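Local coordinates for protein type II restriction enzyme AgeI (Thalassobius gelatinovorus, PDB 5DWA) that cuts double-stranded DNA within the palindromic sequence 5'-ACCGGT-3', cleaving after the first A as a PD-(D/E)XK restriction endonuclease, at residues N105-R110 with G264-F269; D233-F238 with T270-A275. All blocks are in the same frame, centred on the assembly; numbering follows the deposited sequence. Where two conformers were deposited one is given.

Contact 1: residues N105-R110 with G264-F269; sequences NPVLAR and GQDDEF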
# COMPACT_ATOMS: atom_id res chain seq x y z
N ASN A 105 12.86 -10.57 -22.72
CA ASN A 105 13.63 -11.81 -22.80
C ASN A 105 14.16 -12.16 -24.19
O ASN A 105 15.28 -12.65 -24.29
CB ASN A 105 12.82 -12.99 -22.24
CG ASN A 105 13.12 -13.23 -20.77
OD1 ASN A 105 13.94 -12.53 -20.19
ND2 ASN A 105 12.47 -14.21 -20.17
N PRO A 106 13.38 -11.91 -25.27
CA PRO A 106 13.97 -12.21 -26.58
C PRO A 106 15.27 -11.44 -26.88
O PRO A 106 16.22 -12.03 -27.39
CB PRO A 106 12.86 -11.80 -27.56
CG PRO A 106 11.61 -11.97 -26.78
CD PRO A 106 11.96 -11.56 -25.38
N VAL A 107 15.30 -10.16 -26.55
CA VAL A 107 16.47 -9.33 -26.81
C VAL A 107 17.61 -9.67 -25.85
O VAL A 107 18.77 -9.72 -26.25
CB VAL A 107 16.11 -7.83 -26.71
CG1 VAL A 107 17.36 -6.97 -26.85
CG2 VAL A 107 15.08 -7.47 -27.76
N LEU A 108 17.27 -9.93 -24.60
CA LEU A 108 18.28 -10.23 -23.59
C LEU A 108 18.92 -11.60 -23.81
O LEU A 108 20.09 -11.80 -23.47
CB LEU A 108 17.67 -10.14 -22.20
CG LEU A 108 17.33 -8.72 -21.75
CD1 LEU A 108 16.60 -8.77 -20.43
CD2 LEU A 108 18.60 -7.89 -21.64
N ALA A 109 18.17 -12.53 -24.40
CA ALA A 109 18.68 -13.89 -24.63
C ALA A 109 19.92 -13.90 -25.52
O ALA A 109 20.78 -14.76 -25.36
CB ALA A 109 17.60 -14.76 -25.23
N ARG A 110 20.00 -12.93 -26.42
CA ARG A 110 21.15 -12.79 -27.31
C ARG A 110 22.43 -12.50 -26.53
O ARG A 110 23.53 -12.72 -27.05
CB ARG A 110 20.90 -11.68 -28.34
CG ARG A 110 19.52 -11.71 -28.96
CD ARG A 110 19.48 -10.94 -30.27
NE ARG A 110 19.37 -9.49 -30.09
CZ ARG A 110 20.40 -8.66 -30.07
NH1 ARG A 110 21.64 -9.11 -30.23
NH2 ARG A 110 20.20 -7.36 -29.90
N GLY A 264 10.03 -2.34 -29.08
CA GLY A 264 11.30 -2.19 -29.77
C GLY A 264 12.19 -3.40 -29.60
O GLY A 264 11.74 -4.47 -29.18
N GLN A 265 13.47 -3.24 -29.94
CA GLN A 265 14.48 -4.26 -29.70
C GLN A 265 15.38 -3.85 -28.53
O GLN A 265 14.96 -3.89 -27.38
CB GLN A 265 15.32 -4.51 -30.95
CG GLN A 265 14.58 -5.27 -32.04
CD GLN A 265 14.28 -6.70 -31.64
OE1 GLN A 265 15.18 -7.51 -31.46
NE2 GLN A 265 13.00 -7.01 -31.49
N ASP A 266 16.62 -3.47 -28.84
CA ASP A 266 17.52 -2.95 -27.82
C ASP A 266 17.09 -1.56 -27.37
O ASP A 266 16.62 -0.76 -28.19
CB ASP A 266 18.96 -2.91 -28.35
CG ASP A 266 19.51 -4.28 -28.65
OD1 ASP A 266 20.43 -4.72 -27.92
OD2 ASP A 266 19.02 -4.93 -29.60
N ASP A 267 17.25 -1.26 -26.08
CA ASP A 267 17.00 0.08 -25.58
C ASP A 267 17.94 0.40 -24.41
O ASP A 267 18.88 -0.35 -24.15
CB ASP A 267 15.53 0.26 -25.17
CG ASP A 267 15.09 -0.69 -24.07
OD1 ASP A 267 15.92 -1.42 -23.50
OD2 ASP A 267 13.88 -0.71 -23.75
N GLU A 268 17.69 1.51 -23.72
CA GLU A 268 18.55 1.90 -22.61
C GLU A 268 18.59 0.84 -21.51
O GLU A 268 19.62 0.65 -20.87
CB GLU A 268 18.11 3.24 -22.04
CG GLU A 268 18.45 4.41 -22.94
CD GLU A 268 18.39 5.73 -22.20
OE1 GLU A 268 17.28 6.11 -21.76
OE2 GLU A 268 19.44 6.39 -22.07
N PHE A 269 17.47 0.15 -21.30
CA PHE A 269 17.41 -0.89 -20.27
C PHE A 269 18.30 -2.09 -20.63
O PHE A 269 19.10 -2.54 -19.81
CB PHE A 269 15.97 -1.34 -20.04
CG PHE A 269 15.84 -2.50 -19.08
CD1 PHE A 269 16.18 -2.34 -17.74
CD2 PHE A 269 15.39 -3.74 -19.51
CE1 PHE A 269 16.07 -3.40 -16.85
CE2 PHE A 269 15.28 -4.80 -18.62
CZ PHE A 269 15.61 -4.63 -17.29

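Contact 2: residues D233-F238 with T270-A275; sequences DFSACF and TDYLVA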
# COMPACT_ATOMS: atom_id res chain seq x y z
N ASP A 233 18.67 4.71 -3.73
CA ASP A 233 17.99 3.53 -3.21
C ASP A 233 17.83 2.40 -4.24
O ASP A 233 17.44 1.30 -3.87
CB ASP A 233 16.61 3.91 -2.66
CG ASP A 233 16.69 4.68 -1.35
OD1 ASP A 233 17.70 4.51 -0.63
OD2 ASP A 233 15.75 5.43 -1.05
N PHE A 234 18.13 2.68 -5.51
CA PHE A 234 18.05 1.68 -6.59
C PHE A 234 19.25 1.81 -7.51
O PHE A 234 19.85 2.89 -7.61
CB PHE A 234 16.75 1.84 -7.41
CG PHE A 234 15.50 1.67 -6.60
CD1 PHE A 234 14.94 0.42 -6.42
CD2 PHE A 234 14.90 2.77 -6.00
CE1 PHE A 234 13.80 0.26 -5.66
CE2 PHE A 234 13.76 2.62 -5.24
CZ PHE A 234 13.20 1.36 -5.07
N SER A 235 19.61 0.72 -8.18
CA SER A 235 20.75 0.74 -9.10
C SER A 235 20.49 1.69 -10.25
O SER A 235 21.39 2.39 -10.73
CB SER A 235 21.03 -0.66 -9.65
OG SER A 235 21.32 -1.57 -8.60
N ALA A 236 19.23 1.70 -10.69
CA ALA A 236 18.78 2.54 -11.80
C ALA A 236 17.27 2.47 -11.85
O ALA A 236 16.67 1.55 -11.31
CB ALA A 236 19.37 2.08 -13.11
N CYS A 237 16.66 3.47 -12.48
CA CYS A 237 15.22 3.49 -12.66
C CYS A 237 14.90 3.67 -14.13
O CYS A 237 15.49 4.53 -14.81
CB CYS A 237 14.59 4.61 -11.83
SG CYS A 237 12.81 4.89 -12.13
N PHE A 238 13.99 2.85 -14.63
CA PHE A 238 13.54 2.94 -16.01
C PHE A 238 12.06 3.20 -16.01
O PHE A 238 11.29 2.42 -15.47
CB PHE A 238 13.88 1.66 -16.77
CG PHE A 238 15.35 1.44 -16.90
CD1 PHE A 238 16.06 0.83 -15.87
CD2 PHE A 238 16.04 1.88 -18.01
CE1 PHE A 238 17.43 0.64 -15.97
CE2 PHE A 238 17.41 1.71 -18.11
CZ PHE A 238 18.10 1.09 -17.09
N THR A 270 18.16 -2.59 -21.86
CA THR A 270 18.96 -3.74 -22.28
C THR A 270 20.44 -3.35 -22.37
O THR A 270 21.31 -4.12 -21.95
CB THR A 270 18.47 -4.34 -23.61
OG1 THR A 270 18.65 -3.39 -24.68
CG2 THR A 270 17.01 -4.72 -23.51
N ASP A 271 20.72 -2.16 -22.89
CA ASP A 271 22.10 -1.66 -22.93
C ASP A 271 22.69 -1.62 -21.52
O ASP A 271 23.86 -1.97 -21.31
CB ASP A 271 22.16 -0.27 -23.56
CG ASP A 271 21.92 -0.30 -25.06
OD1 ASP A 271 22.01 -1.39 -25.67
OD2 ASP A 271 21.65 0.78 -25.63
N TYR A 272 21.87 -1.20 -20.57
CA TYR A 272 22.28 -1.11 -19.17
C TYR A 272 22.62 -2.48 -18.60
O TYR A 272 23.69 -2.66 -18.01
CB TYR A 272 21.18 -0.45 -18.34
CG TYR A 272 21.43 -0.48 -16.85
CD1 TYR A 272 22.33 0.40 -16.26
CD2 TYR A 272 20.76 -1.39 -16.04
CE1 TYR A 272 22.56 0.37 -14.90
CE2 TYR A 272 20.99 -1.42 -14.68
CZ TYR A 272 21.88 -0.54 -14.11
OH TYR A 272 22.11 -0.57 -12.76
N LEU A 273 21.73 -3.45 -18.77
CA LEU A 273 21.98 -4.80 -18.29
C LEU A 273 23.21 -5.41 -18.94
O LEU A 273 24.03 -6.03 -18.27
CB LEU A 273 20.77 -5.70 -18.53
CG LEU A 273 19.55 -5.40 -17.66
CD1 LEU A 273 18.50 -6.48 -17.85
CD2 LEU A 273 19.93 -5.25 -16.19
N VAL A 274 23.35 -5.23 -20.25
CA VAL A 274 24.48 -5.82 -20.98
C VAL A 274 25.80 -5.24 -20.48
O VAL A 274 26.76 -5.97 -20.24
CB VAL A 274 24.34 -5.60 -22.50
CG1 VAL A 274 25.64 -5.95 -23.21
CG2 VAL A 274 23.19 -6.43 -23.05
N ALA A 275 25.83 -3.92 -20.29
CA ALA A 275 27.02 -3.24 -19.80
C ALA A 275 27.36 -3.64 -18.37
O ALA A 275 28.52 -3.89 -18.04
CB ALA A 275 26.84 -1.74 -19.90
O HOH W 1 24.04 0.98 -11.84

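Contact 1: residues N105-R110 with G264-F269
At the edge of the Arg110 guanidinium, and in its plane, sits OD2 of Asp266, while the carboxylate that carries this oxygen is turned 53° away from that plane. In the conformer given, one of two for Arg110, NH2 is 2.7 Å from Asp266 OD2, a salt bridge that is weak as a hydrogen bond because the N-H...O angle is only 118°, and that may not be permanent. Here, on the surface of a PD-(D/E)XK nuclease, the end region of helix 84-109 packs on the loop that leads into helix 268-277, whose start Asp267 and Thr270 close with a capping box. Beneath the charges lies Val107, whose two methyls divide the work. CG1, set anti to the backbone N (chi1 175°), lies 3.8 Å from Asp266 OD2, whereas CG2 meets the Gln265 carbonyl O at 3.6 Å. An alanine here would lose both methyls and would probably leave a gap between the helix and the 265-266 loop, depriving the salt bridge of its apolar floor. The Gln265 carbonyl also accepts a hydrogen bond from Arg103. The side chain of Gln265, bent at chi2, brings its OE1 to 3.7 Å from Val107 CG2.

Contact 2: residues D233-F238 with T270-A275
Tyr272 carries this contact alone from the helix side, its ring reaching across to three residues around the start of strand 236-239. The methyl of Ala236 lies over one face of the ring in a CH-pi contact, CB being 4.2 Å from the ring centroid and 27° off the normal. Nearer the helix, Phe238 CZ packs 3.7 Å from Tyr272 CB; the two rings meet obliquely, with planes at 57° and centroids 5.5 Å apart. The phenol end continues past Ala236 to Ser235, whose CB stands 3.3 Å from Tyr272 OH. Here a water at the ring's edge, in its plane, joins the hydroxyl to the backbone: it is 2.6 Å from Tyr272 OH and donates a hydrogen bond to Ser235 O at 3.2 Å. With CG anti to the backbone N (chi1 172°), the ring is directed from the helix toward the strand.

A second shell positions these partners. Ser235 OG is hydrogen-bonded to the backbone N of Ser192, Ala236 pairs with Leu194 through the backbone, and Phe238 has Phe269 edge-to-face as well as Tyr258 beside it. The Tyr272 side chain also touches Leu191. The whole is an example of helix-on-sheet packing, in which the C-terminal helix 268-277 lies against the parallel part of the mixed sheet in a PD-(D/E)XK nuclease fold.

Contacts 1 and 2 are consecutive uses of one element, the C-terminal helix 268-277: its lead-in meets the end region of helix 84-109, and Tyr272 in its second turn meets strand 236-239 and the residue before it. Their centres lie 13 Å apart, and they touch directly. Phe269 CA of contact 1 is 3.4 Å from Phe238 CE2 of contact 2, and Leu108 CD1 lies 3.9 Å from Leu273 CD1, continuing the apolar packing between the helices. Here the C-terminal helix joins the end region of helix 84-109 to the central sheet. Neither contact reaches the DNA: the nearest atoms are about 16 Å from it for contact 1 and about 12 Å for contact 2.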